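Local atomic coordinates of ADP-ribosylating toxin CARDS (Mycoplasma pneumoniae, PDB entry 4TLV), a protein that transfers the ADP-ribosyl group from NAD(+) to multiple target proteins in vitro, disrupts respiratory epithelium and causes vacuolization of mammalian cells. Residues I83-F89 / I141-N145; M3-F9 / Y185-Q191. All blocks are in the same frame, centred on the assembly; numbering follows the deposited sequence.

Interaction 1. Residues I83-F89 / I141-N145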
loop_
_atom_site.group_PDB
_atom_site.type_symbol
_atom_site.label_atom_id
_atom_site.label_comp_id
_atom_site.label_asym_id
_atom_site.label_seq_id
_atom_site.Cartn_x
_atom_site.Cartn_y
_atom_site.Cartn_z
ATOM N N ILE A 83 0.078 10.689 16.326
ATOM C CA ILE A 83 -0.357 12.064 16.126
ATOM C C ILE A 83 -1.816 12.085 15.668
ATOM O O ILE A 83 -2.150 11.475 14.650
ATOM C CB ILE A 83 0.504 12.739 15.019
ATOM C CG1 ILE A 83 2.004 12.646 15.344
ATOM C CG2 ILE A 83 0.053 14.175 14.757
ATOM C CD1 ILE A 83 2.926 12.909 14.135
ATOM N N ARG A 84 -2.676 12.788 16.407
ATOM C CA ARG A 84 -4.075 12.909 16.021
ATOM C C ARG A 84 -4.142 13.771 14.775
ATOM O O ARG A 84 -3.608 14.875 14.751
ATOM C CB ARG A 84 -4.940 13.530 17.140
ATOM C CG ARG A 84 -6.409 13.741 16.771
ATOM C CD ARG A 84 -7.243 14.352 17.947
ATOM N NE ARG A 84 -6.482 15.378 18.664
ATOM C CZ ARG A 84 -6.278 16.614 18.218
ATOM N NH1 ARG A 84 -6.810 17.012 17.058
ATOM N NH2 ARG A 84 -5.533 17.456 18.926
ATOM N N ALA A 85 -4.811 13.260 13.747
ATOM C CA ALA A 85 -4.961 13.985 12.485
ATOM C C ALA A 85 -6.155 14.940 12.523
ATOM O O ALA A 85 -7.128 14.694 13.222
ATOM C CB ALA A 85 -5.123 13.006 11.344
ATOM N N ASP A 86 -6.068 16.029 11.762
ATOM C CA ASP A 86 -7.158 17.001 11.685
ATOM C C ASP A 86 -7.229 17.532 10.247
ATOM O O ASP A 86 -6.577 16.981 9.367
ATOM C CB ASP A 86 -6.991 18.126 12.730
ATOM C CG ASP A 86 -5.692 18.932 12.544
ATOM O OD1 ASP A 86 -5.241 19.081 11.392
ATOM O OD2 ASP A 86 -5.143 19.455 13.549
ATOM N N GLN A 87 -8.016 18.579 10.006
ATOM C CA GLN A 87 -8.296 19.035 8.634
ATOM C C GLN A 87 -7.067 19.541 7.868
ATOM O O GLN A 87 -7.140 19.732 6.651
ATOM C CB GLN A 87 -9.387 20.123 8.632
ATOM C CG GLN A 87 -8.860 21.446 9.191
ATOM C CD GLN A 87 -9.889 22.582 9.217
ATOM O OE1 GLN A 87 -11.103 22.355 9.120
ATOM N NE2 GLN A 87 -9.397 23.817 9.354
ATOM N N HIS A 88 -5.936 19.771 8.538
ATOM C CA HIS A 88 -4.759 20.145 7.750
ATOM C C HIS A 88 -3.831 18.966 7.396
ATOM O O HIS A 88 -2.721 19.168 6.912
ATOM C CB HIS A 88 -4.028 21.398 8.296
ATOM C CG HIS A 88 -2.988 21.134 9.346
ATOM N ND1 HIS A 88 -3.288 20.606 10.584
ATOM C CD2 HIS A 88 -1.666 21.443 9.383
ATOM C CE1 HIS A 88 -2.188 20.552 11.319
ATOM N NE2 HIS A 88 -1.189 21.053 10.612
ATOM N N PHE A 89 -4.324 17.745 7.616
ATOM C CA PHE A 89 -3.643 16.520 7.188
ATOM C C PHE A 89 -4.303 15.972 5.910
ATOM O O PHE A 89 -5.506 15.734 5.893
ATOM C CB PHE A 89 -3.762 15.433 8.260
ATOM C CG PHE A 89 -2.982 15.690 9.520
ATOM C CD1 PHE A 89 -3.254 16.795 10.325
ATOM C CD2 PHE A 89 -2.033 14.768 9.946
ATOM C CE1 PHE A 89 -2.560 16.996 11.518
ATOM C CE2 PHE A 89 -1.324 14.963 11.134
ATOM C CZ PHE A 89 -1.594 16.068 11.921
ATOM N N ILE A 141 2.863 21.070 12.872
ATOM C CA ILE A 141 1.980 20.246 13.682
ATOM C C ILE A 141 2.121 20.692 15.125
ATOM O O ILE A 141 3.225 20.689 15.653
ATOM C CB ILE A 141 2.346 18.746 13.581
ATOM C CG1 ILE A 141 2.194 18.260 12.136
ATOM C CG2 ILE A 141 1.444 17.912 14.517
ATOM C CD1 ILE A 141 2.619 16.802 11.937
ATOM N N ALA A 142 1.009 21.086 15.743
ATOM C CA ALA A 142 1.016 21.566 17.123
ATOM C C ALA A 142 1.303 20.453 18.127
ATOM O O ALA A 142 0.945 19.299 17.900
ATOM C CB ALA A 142 -0.307 22.209 17.450
ATOM N N ALA A 143 1.914 20.811 19.260
ATOM C CA ALA A 143 2.166 19.831 20.318
ATOM C C ALA A 143 0.880 19.126 20.752
ATOM O O ALA A 143 0.886 17.936 21.087
ATOM C CB ALA A 143 2.834 20.510 21.520
ATOM N N ALA A 144 -0.224 19.870 20.755
ATOM C CA ALA A 144 -1.514 19.333 21.179
ATOM C C ALA A 144 -2.036 18.148 20.351
ATOM O O ALA A 144 -2.886 17.401 20.837
ATOM C CB ALA A 144 -2.571 20.452 21.247
ATOM N N ASN A 145 -1.536 17.979 19.123
ATOM C CA ASN A 145 -1.908 16.825 18.293
ATOM C C ASN A 145 -1.162 15.538 18.684
ATOM O O ASN A 145 -1.583 14.445 18.318
ATOM C CB ASN A 145 -1.626 17.086 16.796
ATOM C CG ASN A 145 -2.598 18.072 16.168
ATOM O OD1 ASN A 145 -2.535 19.330 16.597
ATOM N ND2 ASN A 145 -3.387 17.704 15.283
HETATM O O HOH W 1 -4.774 20.144 17.974
#

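Interaction 2. Residues M3-F9 / Y185-Q191. With SO4 (sulfate ion), chain G.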
loop_
_atom_site.group_PDB
_atom_site.type_symbol
_atom_site.label_atom_id
_atom_site.label_comp_id
_atom_site.label_asym_id
_atom_site.label_seq_id
_atom_site.Cartn_x
_atom_site.Cartn_y
_atom_site.Cartn_z
ATOM N N MET A 3 -16.824 9.674 7.707
ATOM C CA MET A 3 -16.741 9.965 9.139
ATOM C C MET A 3 -16.933 8.730 10.050
ATOM O O MET A 3 -16.473 8.733 11.193
ATOM C CB MET A 3 -17.702 11.093 9.516
ATOM C CG MET A 3 -17.256 11.910 10.716
ATOM S SD MET A 3 -18.298 13.365 10.977
ATOM C CE MET A 3 -18.042 14.229 9.421
ATOM N N PRO A 4 -17.599 7.667 9.549
ATOM C CA PRO A 4 -17.656 6.423 10.333
ATOM C C PRO A 4 -16.299 5.712 10.362
ATOM O O PRO A 4 -16.051 4.859 11.224
ATOM C CB PRO A 4 -18.661 5.556 9.558
ATOM C CG PRO A 4 -19.387 6.490 8.653
ATOM C CD PRO A 4 -18.432 7.592 8.335
ATOM N N ASN A 5 -15.430 6.079 9.419
ATOM C CA ASN A 5 -14.157 5.398 9.198
ATOM C C ASN A 5 -13.058 6.414 8.929
ATOM O O ASN A 5 -12.396 6.363 7.895
ATOM C CB ASN A 5 -14.276 4.467 7.983
ATOM C CG ASN A 5 -14.824 5.192 6.754
ATOM O OD1 ASN A 5 -15.701 6.056 6.868
ATOM N ND2 ASN A 5 -14.301 4.850 5.573
ATOM N N PRO A 6 -12.859 7.345 9.860
ATOM C CA PRO A 6 -11.922 8.434 9.597
ATOM C C PRO A 6 -10.490 7.936 9.750
ATOM O O PRO A 6 -10.261 6.844 10.270
ATOM C CB PRO A 6 -12.239 9.411 10.727
ATOM C CG PRO A 6 -12.569 8.494 11.878
ATOM C CD PRO A 6 -13.357 7.360 11.248
ATOM N N VAL A 7 -9.530 8.721 9.288
ATOM C CA VAL A 7 -8.153 8.498 9.683
ATOM C C VAL A 7 -7.924 9.352 10.926
ATOM O O VAL A 7 -7.884 10.581 10.860
ATOM C CB VAL A 7 -7.182 8.844 8.536
ATOM C CG1 VAL A 7 -5.782 8.934 9.041
ATOM C CG2 VAL A 7 -7.285 7.781 7.433
ATOM N N ARG A 8 -7.812 8.696 12.074
ATOM C CA ARG A 8 -7.788 9.410 13.340
ATOM C C ARG A 8 -6.354 9.682 13.795
ATOM O O ARG A 8 -6.029 10.782 14.243
ATOM C CB ARG A 8 -8.572 8.613 14.400
ATOM C CG ARG A 8 -8.506 9.181 15.804
ATOM C CD ARG A 8 -9.579 8.528 16.704
ATOM N NE ARG A 8 -9.155 8.420 18.100
ATOM C CZ ARG A 8 -8.960 9.452 18.912
ATOM N NH1 ARG A 8 -9.140 10.701 18.483
ATOM N NH2 ARG A 8 -8.579 9.234 20.165
ATOM N N PHE A 9 -5.499 8.675 13.683
ATOM C CA PHE A 9 -4.091 8.847 14.038
ATOM C C PHE A 9 -3.178 8.551 12.860
ATOM O O PHE A 9 -3.453 7.655 12.039
ATOM C CB PHE A 9 -3.715 7.940 15.225
ATOM C CG PHE A 9 -4.305 8.387 16.537
ATOM C CD1 PHE A 9 -3.868 9.550 17.137
ATOM C CD2 PHE A 9 -5.301 7.638 17.167
ATOM C CE1 PHE A 9 -4.407 9.990 18.343
ATOM C CE2 PHE A 9 -5.846 8.069 18.377
ATOM C CZ PHE A 9 -5.398 9.235 18.967
ATOM N N TYR A 185 -1.170 16.734 25.263
ATOM C CA TYR A 185 -2.092 16.255 24.236
ATOM C C TYR A 185 -3.516 16.718 24.531
ATOM O O TYR A 185 -3.966 16.688 25.675
ATOM C CB TYR A 185 -2.074 14.722 24.128
ATOM C CG TYR A 185 -3.134 14.183 23.183
ATOM C CD1 TYR A 185 -3.002 14.334 21.801
ATOM C CD2 TYR A 185 -4.263 13.521 23.667
ATOM C CE1 TYR A 185 -3.966 13.846 20.935
ATOM C CE2 TYR A 185 -5.239 13.030 22.804
ATOM C CZ TYR A 185 -5.076 13.202 21.431
ATOM O OH TYR A 185 -6.029 12.730 20.556
ATOM N N GLN A 186 -4.224 17.144 23.496
ATOM C CA GLN A 186 -5.640 17.460 23.632
ATOM C C GLN A 186 -6.483 16.494 22.809
ATOM O O GLN A 186 -6.237 16.327 21.611
ATOM C CB GLN A 186 -5.891 18.912 23.188
ATOM C CG GLN A 186 -5.123 19.938 24.026
ATOM C CD GLN A 186 -5.316 21.361 23.534
ATOM O OE1 GLN A 186 -6.322 21.673 22.901
ATOM N NE2 GLN A 186 -4.349 22.233 23.823
ATOM N N GLU A 187 -7.470 15.848 23.438
ATOM C CA GLU A 187 -8.357 14.940 22.703
ATOM C C GLU A 187 -9.476 15.756 22.072
ATOM O O GLU A 187 -10.432 16.143 22.747
ATOM C CB GLU A 187 -8.953 13.858 23.614
ATOM C CG GLU A 187 -9.850 12.861 22.871
ATOM C CD GLU A 187 -9.205 12.384 21.574
ATOM O OE1 GLU A 187 -8.221 11.609 21.650
ATOM O OE2 GLU A 187 -9.664 12.806 20.483
ATOM N N LEU A 188 -9.350 16.057 20.787
ATOM C CA LEU A 188 -10.336 16.924 20.156
ATOM C C LEU A 188 -11.319 16.205 19.229
ATOM O O LEU A 188 -12.149 16.851 18.605
ATOM C CB LEU A 188 -9.638 18.057 19.414
ATOM C CG LEU A 188 -8.823 18.970 20.329
ATOM C CD1 LEU A 188 -8.119 20.055 19.497
ATOM C CD2 LEU A 188 -9.716 19.592 21.428
ATOM N N GLN A 189 -11.216 14.882 19.139
ATOM C CA GLN A 189 -12.084 14.089 18.266
ATOM C C GLN A 189 -12.193 14.669 16.853
ATOM O O GLN A 189 -13.287 14.980 16.358
ATOM C CB GLN A 189 -13.467 13.858 18.889
ATOM C CG GLN A 189 -13.396 13.196 20.254
ATOM C CD GLN A 189 -14.776 12.959 20.876
ATOM O OE1 GLN A 189 -15.703 13.750 20.697
ATOM N NE2 GLN A 189 -14.906 11.865 21.609
ATOM N N THR A 190 -11.040 14.801 16.212
ATOM C CA THR A 190 -10.954 15.294 14.838
ATOM C C THR A 190 -10.669 14.127 13.898
ATOM O O THR A 190 -10.521 12.989 14.340
ATOM C CB THR A 190 -9.821 16.336 14.707
ATOM O OG1 THR A 190 -8.597 15.778 15.202
ATOM C CG2 THR A 190 -10.139 17.585 15.508
ATOM N N GLN A 191 -10.583 14.406 12.600
ATOM C CA GLN A 191 -10.176 13.394 11.637
ATOM C C GLN A 191 -9.374 14.060 10.520
ATOM O O GLN A 191 -9.494 15.261 10.307
ATOM C CB GLN A 191 -11.398 12.711 11.037
ATOM C CG GLN A 191 -12.254 13.666 10.216
ATOM C CD GLN A 191 -13.319 12.955 9.400
ATOM O OE1 GLN A 191 -14.074 12.079 10.052
ATOM N NE2 GLN A 191 -13.457 13.187 8.190
HETATM S S SO4 G . -8.314 5.402 20.316
HETATM O O1 SO4 G . -8.389 6.516 21.258
HETATM O O2 SO4 G . -9.282 4.347 20.664
HETATM O O3 SO4 G . -8.633 5.900 18.982
HETATM O O4 SO4 G . -6.954 4.831 20.349
#

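Interaction 1. Residues I83-F89 / I141-N145
The side-chain amide of N145 comes obliquely to the ring of F89, the two planes 21° apart and N145 ND2 3.9 Å from F89 CE1, while A85 CA sits over the centre of one face of that ring. In the plane of the amide itself lie two acceptors: ND2 of N145 gives one N-H to the backbone O of R84 at 2.9 Å and the other to OD2 of D86 at 3.0 Å. The carboxylate stands nearly perpendicular to the amide and is met from above its own plane. With both N-H groups committed, the rotation of the amide is fixed. The guanidinium of R84 carries a water at its edge, which bridges NH2 of R84 to OD1 of N145, and a weak bond runs from NH2 of R84 to O of A144; NH1 of R84 is bonded to OG1 of T190. D86 is positioned in turn by H88, whose ND1 reaches the syn lone pair of D86 OD1 at 2.6 Å. The backbone N of H88 binds the same oxygen, closing an Asx turn within a type I turn from D86 to F89. Apart from these polar contacts, CG2 of I83 touches CG2 of I141 at 4.0 Å. With the amide bond to R84 O, the 2.8 Å bond from R84 N to N145 O links the end of strand 76-84 to the 3-10 turn leading into strand 146-156, its antiparallel neighbour in the mono-ADP-ribosyltransferase sheet.

Interaction 2. Residues M3-F9 / Y185-Q191
R8 and E187 meet end-on, two nitrogens of the guanidinium gripping the two carboxylate oxygens in a bidentate salt bridge. The bond from R8 NH2 to E187 OE1 is the shorter and straighter, at 2.8 Å and 170°, and lies in the guanidinium plane although it comes down on the carboxylate from above. Its companion joins R8 NH1 to E187 OE2 at 3.0 Å on the syn side, slightly tilted, as follows from planes that stand 52° apart. Another edge of the same guanidinium holds a sulfate ion, probably from the crystallisation liquor: NE of R8 binds sulfate O3 at 2.7 Å, and NH2 binds O1. Over one face of the guanidinium lies CE2 of F9, offset toward the rim, and the edge of the F9 ring also reaches sulfate O3.

The carboxylate has its own second shell. OH of Y185 donates to E187 OE1 at 2.7 Å from the face opposite R8 NH2, and the backbone N of Q189 uses the anti lone pair of OE2, so each oxygen accepts twice. E187 reaches this position by leaving its backbone with CG anti to N (chi1 -178°) and then bending at chi2. Farther along, Q191 packs against the start of the modelled chain, with OE1 3.3 Å from both M3 CG and P6 CB. Beyond these, R147 shares the sulfate with R8, and the side chains of F9 and Y185 touch it.

Four donors around one carboxylate would probably stabilise its negative charge, while R8, with anions on two of its edges, and R147 beside it form a basic site at the surface that can hold a small dianion.

In the fold
Interactions 1 and 2 adjoin within the mono-ADP-ribosyltransferase domain, their centres about 9 Å apart. Segment 83-89 is shared between them: A85 N donates to the backbone O of R8 at 2.8 Å, and A85 O receives OG1 of T190 at 2.7 Å, so that one residue ties both segments of interaction 2 to interaction 1. R84 bridges likewise, with T190 on NH1 and weaker bonds to O of Q186 and OH of Y185. The first contact is buried, the second lies at the surface. R147, two residues after N145, reaches the sulfate that R8 binds, giving the anion a footing on strand 146-156 as well.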